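Local structure of salt-tolerant glutaminase (Micrococcus luteus, 3AGD) at residues A[248-253]-A[303-308]; A[254-259]-A[268-273]. The protein probably catalyses the hydrolysis of L-glutamine to L-glutamate and ammonium, as a salt-tolerant member of the glutaminase family. All coordinates share one frame; numbering follows the deposited sequence.

How the contacts relate
Both contacts are buried in the glutaminase domain, and both also touch the second subunit. In contact 1 the short helix 249-252 meets the loop after helix 289-301, and a histidine ring supplies the polar chemistry amid leucine and methionine packing. Contact 2, nearer the centre of the chain, brings the approach to strand 257-259 against the end of strand 264-269, with one main-chain bond and proline packing. They run together: G254 follows V253 directly, the W249 indole NE1 probably donates to I255 O, and R272 reaches back to form a salt bridge with D308 and a hydrogen bond to H305 O.

Contact 1: A[248-253]-A[303-308]; sequences QWLADV and RLHLMD
The end of the short helix 249-252 is met by a type I turn, H305 to D308, whose first residue puts its imidazole against the carbonyls of L250 and A251. H305 NE2 donates to A251 O over 3.3 Å, with an N-H...O angle of 154°; the acceptor lies in the ring plane, but the nitrogen approaches from above the carbonyl plane. L250 O is also near, 3.0 Å from NE2. At the other ring nitrogen, ND1 accepts from M307 N at 2.9 Å, again in the ring plane. Bonds at both nitrogens fix the ring's rotation and are consistent with a neutral imidazole protonated on NE2. Histidine suits this place because one flat group can donate to the helix end and accept from its own turn. With CG anti to the backbone N (chi1 -163°), the ring reaches across to the helix, and its CD2 comes 3.6 Å from V253 O.

Beside this polar centre is an apolar one. L250 CD2 touches L306 CD2 at 3.9 Å and M307 CE at 3.8 Å, the leucine crossing each of these side chains at about a right angle; the bent methionine chain brings its methyl to both branches of L250. Branched leucines and a flexible methionine suit this buried spot. The start of the helix is secured by the N-cap Q248, whose amide oxygen, OE1, accepts from A251 N over 3.0 Å.

S299 OG of helix 289-301 lies within hydrogen-bonding distance of V253 O and L304 O, its one proton shared or alternating between them, while W249 packs on V292, C295 and R296 of that helix. T238 of helix 227-240 lies against L250 and L306, and S235 of the second subunit packs on L250 and H305.

Contact 2: A[254-259]-A[268-273]; sequences GIPAKS and ALPGRV
A268 and P256 are joined by the hydrogen bond that crosses this contact: A268 N donates to P256 O over 3.0 Å, lying nearly along the C=O axis. Proline can take this role because it needs only its carbonyl. Its ring is then packed against A268 O, which lies 3.4 Å from each of CB, CG and CD.

L269 comes next. A chi1 of -178° swings its branch away from the L269 N, and the CD1 methyl reaches 3.6 Å from G254 O and also packs on P256 CD. G254 itself turns the chain out of the preceding helix with positive phi, a conformation that favours glycine. P270 then adds a rigid ring to the apolar patch, CD lying 4.4 Å from P256 CG, and V234 of helix 227-240 touches both prolines. G271 again takes up positive phi as the chain turns back. R272 lays its guanidinium over L269, whose aliphatic CD2 covers one face, 3.8 Å above the centre of the plane, while P270 O lies in plane at its edge; the charge meets D308 and H305 O. At V273 pairing is restored: L269 N donates to V273 O, and L269 O accepts from both R272 N and V273 N.

R272 and V273 both face L269, a classic beta bulge at the tight turn linking strands 264-269 and 273-278. The P256-A268 bond closes the open end of the hairpin 257-259/264-269, whose first strand is outermost in this chain's five-stranded antiparallel sheet. Its K258-S259 sequence is consistent with the K(T/S)G-type motif of the beta-lactamase-like clan, K258 packing on S64, which binds L-glutamate.

Contact 1: A[248-253]-A[303-308]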
ATOM      1  N   GLN A 248     -14.390   3.729  -8.383  1.00 20.87           N
ATOM      2  CA  GLN A 248     -12.953   3.647  -8.636  1.00 18.03           C
ATOM      3  C   GLN A 248     -12.437   2.663  -7.594  1.00 19.37           C
ATOM      4  O   GLN A 248     -12.362   2.984  -6.410  1.00 17.30           O
ATOM      5  CB  GLN A 248     -12.304   5.019  -8.462  1.00 17.51           C
ATOM      6  CG  GLN A 248     -11.060   5.252  -9.316  1.00 23.72           C
ATOM      7  CD  GLN A 248      -9.782   4.809  -8.644  1.00 29.34           C
ATOM      8  OE1 GLN A 248      -9.656   4.871  -7.420  1.00 31.24           O
ATOM      9  NE2 GLN A 248      -8.812   4.381  -9.443  1.00 30.27           N
ATOM     10  N   TRP A 249     -12.090   1.464  -8.057  1.00 19.49           N
ATOM     11  CA  TRP A 249     -11.644   0.368  -7.205  1.00 19.76           C
ATOM     12  C   TRP A 249     -10.586   0.651  -6.143  1.00 19.17           C
ATOM     13  O   TRP A 249     -10.787   0.330  -4.976  1.00 21.48           O
ATOM     14  CB  TRP A 249     -11.194  -0.805  -8.082  1.00 17.98           C
ATOM     15  CG  TRP A 249     -11.140  -2.098  -7.338  1.00 20.12           C
ATOM     16  CD1 TRP A 249     -10.038  -2.687  -6.781  1.00 17.28           C
ATOM     17  CD2 TRP A 249     -12.245  -2.965  -7.056  1.00 19.60           C
ATOM     18  NE1 TRP A 249     -10.391  -3.871  -6.174  1.00 17.82           N
ATOM     19  CE2 TRP A 249     -11.738  -4.065  -6.330  1.00 17.83           C
ATOM     20  CE3 TRP A 249     -13.616  -2.920  -7.350  1.00 19.86           C
ATOM     21  CZ2 TRP A 249     -12.555  -5.113  -5.892  1.00 18.68           C
ATOM     22  CZ3 TRP A 249     -14.428  -3.964  -6.914  1.00 19.48           C
ATOM     23  CH2 TRP A 249     -13.893  -5.045  -6.193  1.00 17.62           C
ATOM     24  N   LEU A 250      -9.461   1.235  -6.533  1.00 18.58           N
ATOM     25  CA  LEU A 250      -8.410   1.527  -5.567  1.00 19.90           C
ATOM     26  C   LEU A 250      -8.942   2.375  -4.412  1.00 18.91           C
ATOM     27  O   LEU A 250      -8.727   2.048  -3.246  1.00 20.48           O
ATOM     28  CB  LEU A 250      -7.235   2.227  -6.262  1.00 20.81           C
ATOM     29  CG  LEU A 250      -5.987   2.660  -5.477  1.00 25.55           C
ATOM     30  CD1 LEU A 250      -6.188   4.049  -4.935  1.00 32.10           C
ATOM     31  CD2 LEU A 250      -5.681   1.672  -4.352  1.00 23.04           C
ATOM     32  N   ALA A 251      -9.660   3.446  -4.729  1.00 13.69           N
ATOM     33  CA  ALA A 251     -10.198   4.326  -3.690  1.00 16.13           C
ATOM     34  C   ALA A 251     -11.309   3.700  -2.852  1.00 17.82           C
ATOM     35  O   ALA A 251     -11.270   3.759  -1.621  1.00 19.12           O
ATOM     36  CB  ALA A 251     -10.703   5.633  -4.312  1.00 14.59           C
ATOM     37  N   ASP A 252     -12.298   3.104  -3.513  1.00 16.72           N
ATOM     38  CA  ASP A 252     -13.422   2.505  -2.800  1.00 17.16           C
ATOM     39  C   ASP A 252     -13.125   1.201  -2.065  1.00 15.94           C
ATOM     40  O   ASP A 252     -13.599   0.995  -0.951  1.00 16.75           O
ATOM     41  CB  ASP A 252     -14.599   2.251  -3.753  1.00 17.52           C
ATOM     42  CG  ASP A 252     -15.019   3.487  -4.522  1.00 19.29           C
ATOM     43  OD1 ASP A 252     -14.898   4.609  -3.989  1.00 18.99           O
ATOM     44  OD2 ASP A 252     -15.488   3.332  -5.666  1.00 24.14           O
ATOM     45  N   VAL A 253     -12.349   0.319  -2.687  1.00 15.59           N
ATOM     46  CA  VAL A 253     -12.060  -0.981  -2.093  1.00 16.33           C
ATOM     47  C   VAL A 253     -10.627  -1.103  -1.586  1.00 17.28           C
ATOM     48  O   VAL A 253     -10.392  -1.567  -0.465  1.00 15.80           O
ATOM     49  CB  VAL A 253     -12.355  -2.113  -3.119  1.00 16.85           C
ATOM     50  CG1 VAL A 253     -12.392  -3.460  -2.429  1.00 11.09           C
ATOM     51  CG2 VAL A 253     -13.681  -1.843  -3.813  1.00 17.87           C
ATOM     52  N   ARG A 303     -12.100  -3.381   7.313  1.00 23.57           N
ATOM     53  CA  ARG A 303     -11.366  -2.134   7.114  1.00 26.51           C
ATOM     54  C   ARG A 303      -9.989  -2.410   6.520  1.00 22.42           C
ATOM     55  O   ARG A 303      -8.960  -1.979   7.045  1.00 22.81           O
ATOM     56  CB  ARG A 303     -11.241  -1.370   8.432  1.00 36.13           C
ATOM     57  CG  ARG A 303     -12.585  -0.946   8.999  1.00 44.96           C
ATOM     58  CD  ARG A 303     -13.284   0.052   8.085  1.00 52.33           C
ATOM     59  NE  ARG A 303     -14.699   0.203   8.421  1.00 60.30           N
ATOM     60  CZ  ARG A 303     -15.454   1.228   8.037  1.00 65.60           C
ATOM     61  NH1 ARG A 303     -16.735   1.280   8.385  1.00 67.58           N
ATOM     62  NH2 ARG A 303     -14.927   2.210   7.319  1.00 65.99           N
ATOM     63  N   LEU A 304      -9.994  -3.154   5.418  1.00 18.93           N
ATOM     64  CA  LEU A 304      -8.781  -3.504   4.699  1.00 19.15           C
ATOM     65  C   LEU A 304      -8.630  -2.524   3.536  1.00 22.09           C
ATOM     66  O   LEU A 304      -9.614  -2.143   2.900  1.00 24.95           O
ATOM     67  CB  LEU A 304      -8.878  -4.940   4.175  1.00 15.51           C
ATOM     68  CG  LEU A 304      -8.786  -6.034   5.243  1.00 19.81           C
ATOM     69  CD1 LEU A 304      -9.102  -7.393   4.645  1.00 22.13           C
ATOM     70  CD2 LEU A 304      -7.383  -6.037   5.833  1.00 25.60           C
ATOM     71  N   HIS A 305      -7.400  -2.110   3.263  1.00 17.52           N
ATOM     72  CA  HIS A 305      -7.159  -1.169   2.189  1.00 17.34           C
ATOM     73  C   HIS A 305      -5.667  -1.027   1.955  1.00 20.00           C
ATOM     74  O   HIS A 305      -4.881  -1.017   2.896  1.00 20.28           O
ATOM     75  CB  HIS A 305      -7.755   0.193   2.550  1.00 19.04           C
ATOM     76  CG  HIS A 305      -7.926   1.107   1.376  1.00 18.78           C
ATOM     77  ND1 HIS A 305      -6.860   1.632   0.681  1.00 15.33           N
ATOM     78  CD2 HIS A 305      -9.042   1.560   0.757  1.00 17.66           C
ATOM     79  CE1 HIS A 305      -7.311   2.369  -0.319  1.00 16.79           C
ATOM     80  NE2 HIS A 305      -8.632   2.343  -0.296  1.00 15.36           N
ATOM     81  N   LEU A 306      -5.290  -0.910   0.690  1.00 20.50           N
ATOM     82  CA  LEU A 306      -3.895  -0.772   0.303  1.00 20.39           C
ATOM     83  C   LEU A 306      -3.219   0.432   0.959  1.00 17.97           C
ATOM     84  O   LEU A 306      -2.002   0.456   1.110  1.00 17.10           O
ATOM     85  CB  LEU A 306      -3.804  -0.632  -1.220  1.00 21.75           C
ATOM     86  CG  LEU A 306      -2.405  -0.609  -1.834  1.00 24.96           C
ATOM     87  CD1 LEU A 306      -1.737  -1.964  -1.628  1.00 23.94           C
ATOM     88  CD2 LEU A 306      -2.502  -0.290  -3.318  1.00 26.34           C
ATOM     89  N   MET A 307      -4.011   1.424   1.356  1.00 18.63           N
ATOM     90  CA  MET A 307      -3.474   2.642   1.953  1.00 21.35           C
ATOM     91  C   MET A 307      -3.348   2.703   3.475  1.00 24.88           C
ATOM     92  O   MET A 307      -2.995   3.753   4.015  1.00 25.95           O
ATOM     93  CB  MET A 307      -4.301   3.851   1.492  1.00 22.86           C
ATOM     94  CG  MET A 307      -4.397   4.024  -0.014  1.00 24.48           C
ATOM     95  SD  MET A 307      -2.792   4.235  -0.789  1.00 29.12           S
ATOM     96  CE  MET A 307      -3.116   3.624  -2.421  1.00 25.53           C
ATOM     97  N   ASP A 308      -3.632   1.623   4.193  1.00 28.28           N
ATOM     98  CA  ASP A 308      -3.493   1.737   5.643  1.00 35.04           C
ATOM     99  C   ASP A 308      -2.056   1.591   6.107  1.00 34.55           C
ATOM    100  O   ASP A 308      -1.249   0.902   5.479  1.00 33.95           O
ATOM    101  CB  ASP A 308      -4.398   0.750   6.374  1.00 38.19           C
ATOM    102  CG  ASP A 308      -4.344  -0.627   5.798  1.00 38.96           C
ATOM    103  OD1 ASP A 308      -5.357  -1.359   5.917  1.00 29.53           O
ATOM    104  OD2 ASP A 308      -3.287  -0.975   5.233  1.00 48.63           O
TER

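Contact 2: A[254-259]-A[268-273]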
ATOM      1  N   GLY A 254      -9.671  -0.694  -2.413  1.00 11.94           N
ATOM      2  CA  GLY A 254      -8.279  -0.755  -2.008  1.00 12.30           C
ATOM      3  C   GLY A 254      -7.669  -2.144  -1.976  1.00 12.65           C
ATOM      4  O   GLY A 254      -6.654  -2.360  -1.308  1.00 14.14           O
ATOM      5  N   ILE A 255      -8.275  -3.086  -2.690  1.00 11.21           N
ATOM      6  CA  ILE A 255      -7.760  -4.453  -2.733  1.00 13.34           C
ATOM      7  C   ILE A 255      -7.421  -4.850  -4.167  1.00 12.65           C
ATOM      8  O   ILE A 255      -8.313  -5.120  -4.969  1.00 15.74           O
ATOM      9  CB  ILE A 255      -8.789  -5.465  -2.171  1.00 15.26           C
ATOM     10  CG1 ILE A 255      -9.074  -5.159  -0.699  1.00 14.33           C
ATOM     11  CG2 ILE A 255      -8.242  -6.894  -2.293  1.00 14.98           C
ATOM     12  CD1 ILE A 255     -10.117  -6.080  -0.074  1.00 14.33           C
ATOM     13  N   PRO A 256      -6.123  -4.876  -4.512  1.00 11.14           N
ATOM     14  CA  PRO A 256      -5.723  -5.249  -5.873  1.00 13.43           C
ATOM     15  C   PRO A 256      -6.467  -6.525  -6.273  1.00 18.13           C
ATOM     16  O   PRO A 256      -6.399  -7.527  -5.565  1.00 18.52           O
ATOM     17  CB  PRO A 256      -4.220  -5.461  -5.735  1.00 11.44           C
ATOM     18  CG  PRO A 256      -3.836  -4.444  -4.682  1.00 13.24           C
ATOM     19  CD  PRO A 256      -4.948  -4.592  -3.663  1.00 11.37           C
ATOM     20  N   ALA A 257      -7.183  -6.494  -7.394  1.00 18.03           N
ATOM     21  CA  ALA A 257      -7.943  -7.671  -7.802  1.00 17.09           C
ATOM     22  C   ALA A 257      -8.102  -7.875  -9.300  1.00 17.15           C
ATOM     23  O   ALA A 257      -7.817  -6.987 -10.104  1.00 17.56           O
ATOM     24  CB  ALA A 257      -9.321  -7.637  -7.150  1.00 15.45           C
ATOM     25  N   LYS A 258      -8.567  -9.068  -9.656  1.00 16.71           N
ATOM     26  CA  LYS A 258      -8.814  -9.430 -11.047  1.00 18.49           C
ATOM     27  C   LYS A 258      -9.895 -10.503 -11.102  1.00 18.56           C
ATOM     28  O   LYS A 258      -9.819 -11.512 -10.396  1.00 19.81           O
ATOM     29  CB  LYS A 258      -7.546  -9.964 -11.714  1.00 17.64           C
ATOM     30  CG  LYS A 258      -7.714 -10.210 -13.213  1.00 16.59           C
ATOM     31  CD  LYS A 258      -7.894  -8.893 -13.960  1.00 17.65           C
ATOM     32  CE  LYS A 258      -8.154  -9.099 -15.447  1.00 16.58           C
ATOM     33  NZ  LYS A 258      -9.569  -9.479 -15.721  1.00 20.04           N
ATOM     34  N   SER A 259     -10.904 -10.281 -11.936  1.00 17.41           N
ATOM     35  CA  SER A 259     -11.984 -11.246 -12.087  1.00 19.23           C
ATOM     36  C   SER A 259     -11.800 -12.066 -13.367  1.00 19.33           C
ATOM     37  O   SER A 259     -11.024 -11.692 -14.253  1.00 17.47           O
ATOM     38  CB  SER A 259     -13.333 -10.521 -12.134  1.00 21.82           C
ATOM     39  OG  SER A 259     -14.413 -11.442 -12.193  1.00 22.62           O
ATOM     40  N   ALA A 268      -5.248  -9.706  -3.862  1.00 17.86           N
ATOM     41  CA  ALA A 268      -3.932  -9.779  -3.246  1.00 19.60           C
ATOM     42  C   ALA A 268      -3.612  -8.446  -2.583  1.00 20.57           C
ATOM     43  O   ALA A 268      -3.236  -7.482  -3.250  1.00 18.47           O
ATOM     44  CB  ALA A 268      -2.880 -10.117  -4.292  1.00 19.09           C
ATOM     45  N   LEU A 269      -3.777  -8.403  -1.264  1.00 19.91           N
ATOM     46  CA  LEU A 269      -3.522  -7.198  -0.483  1.00 15.47           C
ATOM     47  C   LEU A 269      -2.177  -7.353   0.221  1.00 18.86           C
ATOM     48  O   LEU A 269      -2.054  -8.095   1.200  1.00 21.13           O
ATOM     49  CB  LEU A 269      -4.645  -6.999   0.539  1.00 13.44           C
ATOM     50  CG  LEU A 269      -4.535  -5.747   1.414  1.00 18.51           C
ATOM     51  CD1 LEU A 269      -4.476  -4.515   0.521  1.00 20.04           C
ATOM     52  CD2 LEU A 269      -5.716  -5.667   2.368  1.00 12.66           C
ATOM     53  N   PRO A 270      -1.149  -6.645  -0.267  1.00 18.42           N
ATOM     54  CA  PRO A 270       0.201  -6.704   0.298  1.00 17.52           C
ATOM     55  C   PRO A 270       0.316  -6.753   1.812  1.00 18.45           C
ATOM     56  O   PRO A 270      -0.239  -5.916   2.523  1.00 16.66           O
ATOM     57  CB  PRO A 270       0.874  -5.470  -0.295  1.00 18.30           C
ATOM     58  CG  PRO A 270       0.247  -5.398  -1.655  1.00 17.78           C
ATOM     59  CD  PRO A 270      -1.217  -5.636  -1.341  1.00 16.13           C
ATOM     60  N   GLY A 271       1.062  -7.745   2.291  1.00 17.28           N
ATOM     61  CA  GLY A 271       1.290  -7.889   3.714  1.00 17.76           C
ATOM     62  C   GLY A 271       0.138  -8.410   4.545  1.00 19.56           C
ATOM     63  O   GLY A 271       0.298  -8.612   5.749  1.00 18.33           O
ATOM     64  N   ARG A 272      -1.022  -8.646   3.942  1.00 19.45           N
ATOM     65  CA  ARG A 272      -2.118  -9.137   4.755  1.00 20.51           C
ATOM     66  C   ARG A 272      -2.956 -10.309   4.290  1.00 20.04           C
ATOM     67  O   ARG A 272      -3.250 -11.188   5.094  1.00 20.81           O
ATOM     68  CB  ARG A 272      -3.014  -7.967   5.143  1.00 25.64           C
ATOM     69  CG  ARG A 272      -2.337  -7.117   6.205  1.00 32.82           C
ATOM     70  CD  ARG A 272      -2.931  -5.763   6.287  1.00 35.95           C
ATOM     71  NE  ARG A 272      -2.690  -4.983   5.081  1.00 30.34           N
ATOM     72  CZ  ARG A 272      -3.360  -3.873   4.812  1.00 28.07           C
ATOM     73  NH1 ARG A 272      -4.285  -3.463   5.669  1.00 23.68           N
ATOM     74  NH2 ARG A 272      -3.113  -3.178   3.708  1.00 25.58           N
ATOM     75  N   VAL A 273      -3.327 -10.369   3.016  1.00 21.78           N
ATOM     76  CA  VAL A 273      -4.165 -11.486   2.609  1.00 20.02           C
ATOM     77  C   VAL A 273      -4.264 -11.771   1.111  1.00 21.66           C
ATOM     78  O   VAL A 273      -4.154 -10.874   0.278  1.00 22.60           O
ATOM     79  CB  VAL A 273      -5.592 -11.277   3.180  1.00 21.55           C
ATOM     80  CG1 VAL A 273      -6.322 -10.214   2.370  1.00 16.76           C
ATOM     81  CG2 VAL A 273      -6.355 -12.589   3.220  1.00 23.49           C
TER